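Local structure of putative citrate lyase (Ralstonia eutropha, 3QQW) at residues 30-36 against 70-74; 227-231 against 255-259. The protein probably acts as a magnesium-dependent lyase of the HpcH/HpaI aldolase/citrate lyase family, possibly acting on (S)-citramalyl-CoA. All blocks are in the same frame, centred on the assembly; numbering follows the deposited sequence.

Overall arrangement
Both contacts belong to the TIM barrel of this chain and lie at the ends of its strand order. Contact 1 joins the first two barrel helices, 32-45 and 64-76, and starts from G30, just past strand 25-29. Contact 2 joins the loops that follow strands 221-224 and 251-254, the seventh and eighth. Because the barrel closes, strand eight returns to the neighbourhood of strand one: the contact centres are 19 Å apart and the nearest atoms about 6 Å, without touching. The side chain of R88, predicted to bind substrate, is about 8 Å from G30 and about 7 Å from the side chain of I255, which is consistent with both contacts lying near the active site.

Contact 1: residues 30-36 against 70-74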
loop_
_atom_site.group_PDB
_atom_site.type_symbol
_atom_site.label_atom_id
_atom_site.label_comp_id
_atom_site.label_asym_id
_atom_site.label_seq_id
_atom_site.Cartn_x
_atom_site.Cartn_y
_atom_site.Cartn_z
ATOM N N GLY C 30 15.853 27.014 15.898
ATOM C CA GLY C 30 17.119 26.418 16.297
ATOM C C GLY C 30 18.011 27.284 17.153
ATOM O O GLY C 30 18.921 26.760 17.781
ATOM N N SER C 31 17.801 28.606 17.162
ATOM C CA SER C 31 18.598 29.525 17.966
ATOM C C SER C 31 17.798 30.045 19.155
ATOM O O SER C 31 16.569 30.077 19.096
ATOM C CB SER C 31 19.062 30.692 17.105
ATOM O OG SER C 31 17.975 31.537 16.770
ATOM N N GLU C 32 18.492 30.503 20.207
ATOM C CA GLU C 32 17.862 31.089 21.403
ATOM C C GLU C 32 16.937 32.272 21.030
ATOM O O GLU C 32 15.821 32.362 21.539
ATOM C CB GLU C 32 18.941 31.565 22.383
ATOM C CG GLU C 32 18.360 32.049 23.700
ATOM C CD GLU C 32 19.364 32.428 24.765
ATOM O OE1 GLU C 32 20.502 31.905 24.749
ATOM O OE2 GLU C 32 19.011 33.268 25.617
ATOM N N LYS C 33 17.414 33.162 20.133
ATOM C CA LYS C 33 16.683 34.329 19.627
ATOM C C LYS C 33 15.359 33.888 18.976
ATOM O O LYS C 33 14.288 34.363 19.375
ATOM C CB LYS C 33 17.552 35.111 18.614
ATOM N N LEU C 34 15.438 32.955 18.000
ATOM C CA LEU C 34 14.268 32.468 17.287
ATOM C C LEU C 34 13.329 31.641 18.171
ATOM O O LEU C 34 12.122 31.710 17.949
ATOM C CB LEU C 34 14.659 31.695 16.028
ATOM C CG LEU C 34 15.326 32.531 14.938
ATOM C CD1 LEU C 34 15.901 31.633 13.875
ATOM C CD2 LEU C 34 14.363 33.530 14.316
ATOM N N ILE C 35 13.863 30.897 19.180
ATOM C CA ILE C 35 13.051 30.141 20.130
ATOM C C ILE C 35 12.232 31.161 20.963
ATOM O O ILE C 35 11.010 31.021 21.074
ATOM C CB ILE C 35 13.905 29.175 20.996
ATOM C CG1 ILE C 35 14.370 27.934 20.168
ATOM C CG2 ILE C 35 13.154 28.735 22.258
ATOM C CD1 ILE C 35 15.716 27.226 20.703
ATOM N N GLY C 36 12.923 32.192 21.482
ATOM C CA GLY C 36 12.330 33.286 22.230
ATOM C C GLY C 36 11.187 33.910 21.462
ATOM O O GLY C 36 10.051 33.864 21.925
HETATM N N MSE C 70 20.916 25.365 26.406
HETATM C CA MSE C 70 20.179 26.581 26.059
HETATM C C MSE C 70 18.704 26.185 25.847
HETATM O O MSE C 70 17.823 26.846 26.388
HETATM C CB MSE C 70 20.807 27.248 24.800
HETATM C CG MSE C 70 20.020 28.423 24.246
HETATM SE SE MSE C 70 18.523 27.848 23.137
HETATM C CE MSE C 70 19.481 27.374 21.416
ATOM N N VAL C 71 18.450 25.066 25.121
ATOM C CA VAL C 71 17.088 24.592 24.819
ATOM C C VAL C 71 16.352 24.320 26.150
ATOM O O VAL C 71 15.293 24.901 26.380
ATOM C CB VAL C 71 17.117 23.359 23.862
ATOM C CG1 VAL C 71 15.800 22.575 23.873
ATOM C CG2 VAL C 71 17.490 23.769 22.445
ATOM N N ALA C 72 16.954 23.516 27.046
ATOM C CA ALA C 72 16.387 23.201 28.356
ATOM C C ALA C 72 16.060 24.463 29.146
ATOM O O ALA C 72 14.959 24.577 29.668
ATOM C CB ALA C 72 17.359 22.330 29.149
ATOM N N ARG C 73 17.000 25.427 29.184
ATOM C CA ARG C 73 16.847 26.703 29.873
ATOM C C ARG C 73 15.658 27.499 29.300
ATOM O O ARG C 73 14.857 28.014 30.060
ATOM C CB ARG C 73 18.162 27.521 29.804
ATOM C CG ARG C 73 18.034 28.923 30.412
ATOM C CD ARG C 73 19.321 29.732 30.497
ATOM N NE ARG C 73 20.130 29.705 29.274
ATOM C CZ ARG C 73 19.934 30.467 28.197
ATOM N NH1 ARG C 73 18.916 31.322 28.152
ATOM N NH2 ARG C 73 20.733 30.353 27.144
HETATM N N MSE C 74 15.545 27.584 27.976
HETATM C CA MSE C 74 14.482 28.303 27.279
HETATM C C MSE C 74 13.129 27.675 27.577
HETATM O O MSE C 74 12.184 28.397 27.867
HETATM C CB MSE C 74 14.756 28.312 25.751
HETATM C CG MSE C 74 15.917 29.239 25.378
HETATM SE SE MSE C 74 15.680 31.086 25.994
HETATM C CE MSE C 74 14.432 31.684 24.707
#
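Two neighbouring helices of the TIM barrel, 32-45 and 64-76, pack here through E32 and I35 on one side and M70, R73 and M74 on the other. The short segments run in the same general direction, their axes 10.7 Å apart and inclined at 24°. E32 meets R73 in a two-pronged salt bridge: R73 NH2 donates to E32 OE1 at 2.9 Å in an almost straight bond, and R73 NH1 reaches E32 OE2 at 3.2 Å. Both oxygens lie close to the guanidinium plane, yet the arginine comes to them from above the carboxylate, the two planes being 60° apart. With CG anti to the backbone N (chi1 -174°) and an extended chain, E32 spans the groove between the helices, while R73 bends at chi3 to meet it; gripped at both oxygens, the carboxylate is held against rotation.

Next to this bridge lie two selenomethionines, each bent at chi2 and chi3. The bend of M70 brings CE against the first turn of helix 32-45, 3.5 Å from E32 N and near G30 O. The side chains of M70 and I35 reach each other tip to tip, M70 SE 3.8 Å from I35 CD1. M74 turns its selenium against the E32 side chain, M74 SE to E32 CG 3.7 Å, and lays CE beside the E32 carbonyl oxygen and G36 N. I35 CG2 rests on M74 CB at 3.9 Å. S31 is the N-cap of helix 32-45, S31 OG accepting from L34 N at 3.2 Å. The G30 carbonyl oxygen accepts a hydrogen bond from H67 NE2, which ties the loop to helix 64-76. Toward the barrel wall, I35 and V71 both touch C53 of strand 49-54, and L34 and I35 reach A29 of strand 25-29.

Contact 2: residues 227-231 against 255-259; sequences CLNLK and IYPAQ
The Y256 ring is met obliquely by L230 O, 3.5 Å from Y256 CD2, and by K231 CG; P257 CD sits over one face, displaced from the ring centre. K231, extended beyond CG, crosses the ring obliquely, with CG near Y256 CE2 and K231 CE 3.7 Å from Y256 OH. The second flat group, the Q259 amide, uses its edges: Q259 NE2 donates near the amide plane to C227 O at 2.8 Å and to N229 O at 2.9 Å, standing above both carbonyl planes. These two bonds tie together the loops following the seventh and eighth strands of the TIM barrel, 221-224 and 251-254. At the other end of the amide, Q259 OE1 takes a nearly straight bond from I255 N at 2.8 Å, and a water accepting from C227 N donates weakly to it, so the buried amide is fixed in its rotation. L230 CD2 packs on I255 CD1 at 3.6 Å, the two side chains crossing at about a right angle. I255 has CG1 between the backbone N and the carbonyl carbon (chi1 47°), which directs CD1 to the leucine. The Q259 side chain also touches I236 of helix 233-247.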
loop_
_atom_site.group_PDB
_atom_site.type_symbol
_atom_site.label_atom_id
_atom_site.label_comp_id
_atom_site.label_asym_id
_atom_site.label_seq_id
_atom_site.Cartn_x
_atom_site.Cartn_y
_atom_site.Cartn_z
ATOM N N CYS C 227 6.258 23.373 4.001
ATOM C CA CYS C 227 6.116 23.929 2.671
ATOM C C CYS C 227 7.429 24.671 2.423
ATOM O O CYS C 227 7.923 25.362 3.322
ATOM C CB CYS C 227 4.898 24.841 2.554
ATOM S SG CYS C 227 4.732 25.627 0.921
ATOM N N LEU C 228 8.035 24.492 1.254
ATOM C CA LEU C 228 9.325 25.141 0.969
ATOM C C LEU C 228 9.151 26.644 0.617
ATOM O O LEU C 228 10.117 27.412 0.699
ATOM C CB LEU C 228 10.116 24.371 -0.106
ATOM C CG LEU C 228 10.572 22.970 0.362
ATOM C CD1 LEU C 228 11.097 22.158 -0.766
ATOM C CD2 LEU C 228 11.585 23.027 1.519
ATOM N N ASN C 229 7.906 27.060 0.317
ATOM C CA ASN C 229 7.552 28.451 0.110
ATOM C C ASN C 229 7.343 29.057 1.488
ATOM O O ASN C 229 6.439 28.648 2.223
ATOM C CB ASN C 229 6.318 28.578 -0.770
ATOM C CG ASN C 229 6.146 29.969 -1.306
ATOM O OD1 ASN C 229 6.179 30.956 -0.558
ATOM N ND2 ASN C 229 5.980 30.073 -2.623
ATOM N N LEU C 230 8.214 29.985 1.868
ATOM C CA LEU C 230 8.242 30.557 3.210
ATOM C C LEU C 230 7.237 31.656 3.468
ATOM O O LEU C 230 6.840 31.804 4.627
ATOM C CB LEU C 230 9.649 31.098 3.515
ATOM C CG LEU C 230 10.796 30.069 3.527
ATOM C CD1 LEU C 230 12.092 30.704 3.966
ATOM C CD2 LEU C 230 10.492 28.904 4.437
ATOM N N LYS C 231 6.855 32.457 2.444
ATOM C CA LYS C 231 5.999 33.624 2.693
ATOM C C LYS C 231 4.674 33.674 1.903
ATOM O O LYS C 231 3.785 34.431 2.311
ATOM C CB LYS C 231 6.796 34.918 2.423
ATOM C CG LYS C 231 7.971 35.140 3.389
ATOM C CD LYS C 231 9.055 36.011 2.765
ATOM C CE LYS C 231 10.197 36.271 3.716
ATOM N NZ LYS C 231 11.192 37.202 3.135
ATOM N N ILE C 255 8.571 26.379 9.256
ATOM C CA ILE C 255 9.973 26.793 9.405
ATOM C C ILE C 255 10.098 28.314 9.321
ATOM O O ILE C 255 11.176 28.853 9.553
ATOM C CB ILE C 255 10.936 26.091 8.425
ATOM C CG1 ILE C 255 10.393 26.092 6.970
ATOM C CG2 ILE C 255 11.299 24.706 8.965
ATOM C CD1 ILE C 255 11.404 25.721 5.871
ATOM N N TYR C 256 9.001 28.999 9.015
ATOM C CA TYR C 256 8.965 30.458 8.930
ATOM C C TYR C 256 7.637 30.959 9.536
ATOM O O TYR C 256 6.592 30.367 9.268
ATOM C CB TYR C 256 9.174 30.947 7.487
ATOM C CG TYR C 256 9.588 32.398 7.429
ATOM C CD1 TYR C 256 10.884 32.790 7.771
ATOM C CD2 TYR C 256 8.673 33.393 7.083
ATOM C CE1 TYR C 256 11.263 34.129 7.748
ATOM C CE2 TYR C 256 9.039 34.738 7.071
ATOM C CZ TYR C 256 10.340 35.101 7.397
ATOM O OH TYR C 256 10.752 36.416 7.373
ATOM N N PRO C 257 7.653 32.012 10.380
ATOM C CA PRO C 257 6.415 32.442 11.053
ATOM C C PRO C 257 5.223 32.725 10.136
ATOM O O PRO C 257 4.082 32.529 10.551
ATOM C CB PRO C 257 6.844 33.715 11.781
ATOM C CG PRO C 257 8.289 33.481 12.085
ATOM C CD PRO C 257 8.808 32.809 10.845
ATOM N N ALA C 258 5.473 33.164 8.904
ATOM C CA ALA C 258 4.423 33.480 7.941
ATOM C C ALA C 258 3.624 32.219 7.533
ATOM O O ALA C 258 2.532 32.350 6.996
ATOM C CB ALA C 258 5.034 34.152 6.722
ATOM N N GLN C 259 4.150 31.012 7.811
ATOM C CA GLN C 259 3.499 29.726 7.479
ATOM C C GLN C 259 2.458 29.288 8.516
ATOM O O GLN C 259 1.578 28.506 8.173
ATOM C CB GLN C 259 4.532 28.592 7.331
ATOM C CG GLN C 259 5.635 28.874 6.335
ATOM C CD GLN C 259 6.533 27.711 6.073
ATOM O OE1 GLN C 259 6.994 27.034 6.980
ATOM N NE2 GLN C 259 6.865 27.500 4.814
HETATM O O HOH W 1 5.329 24.726 6.311
#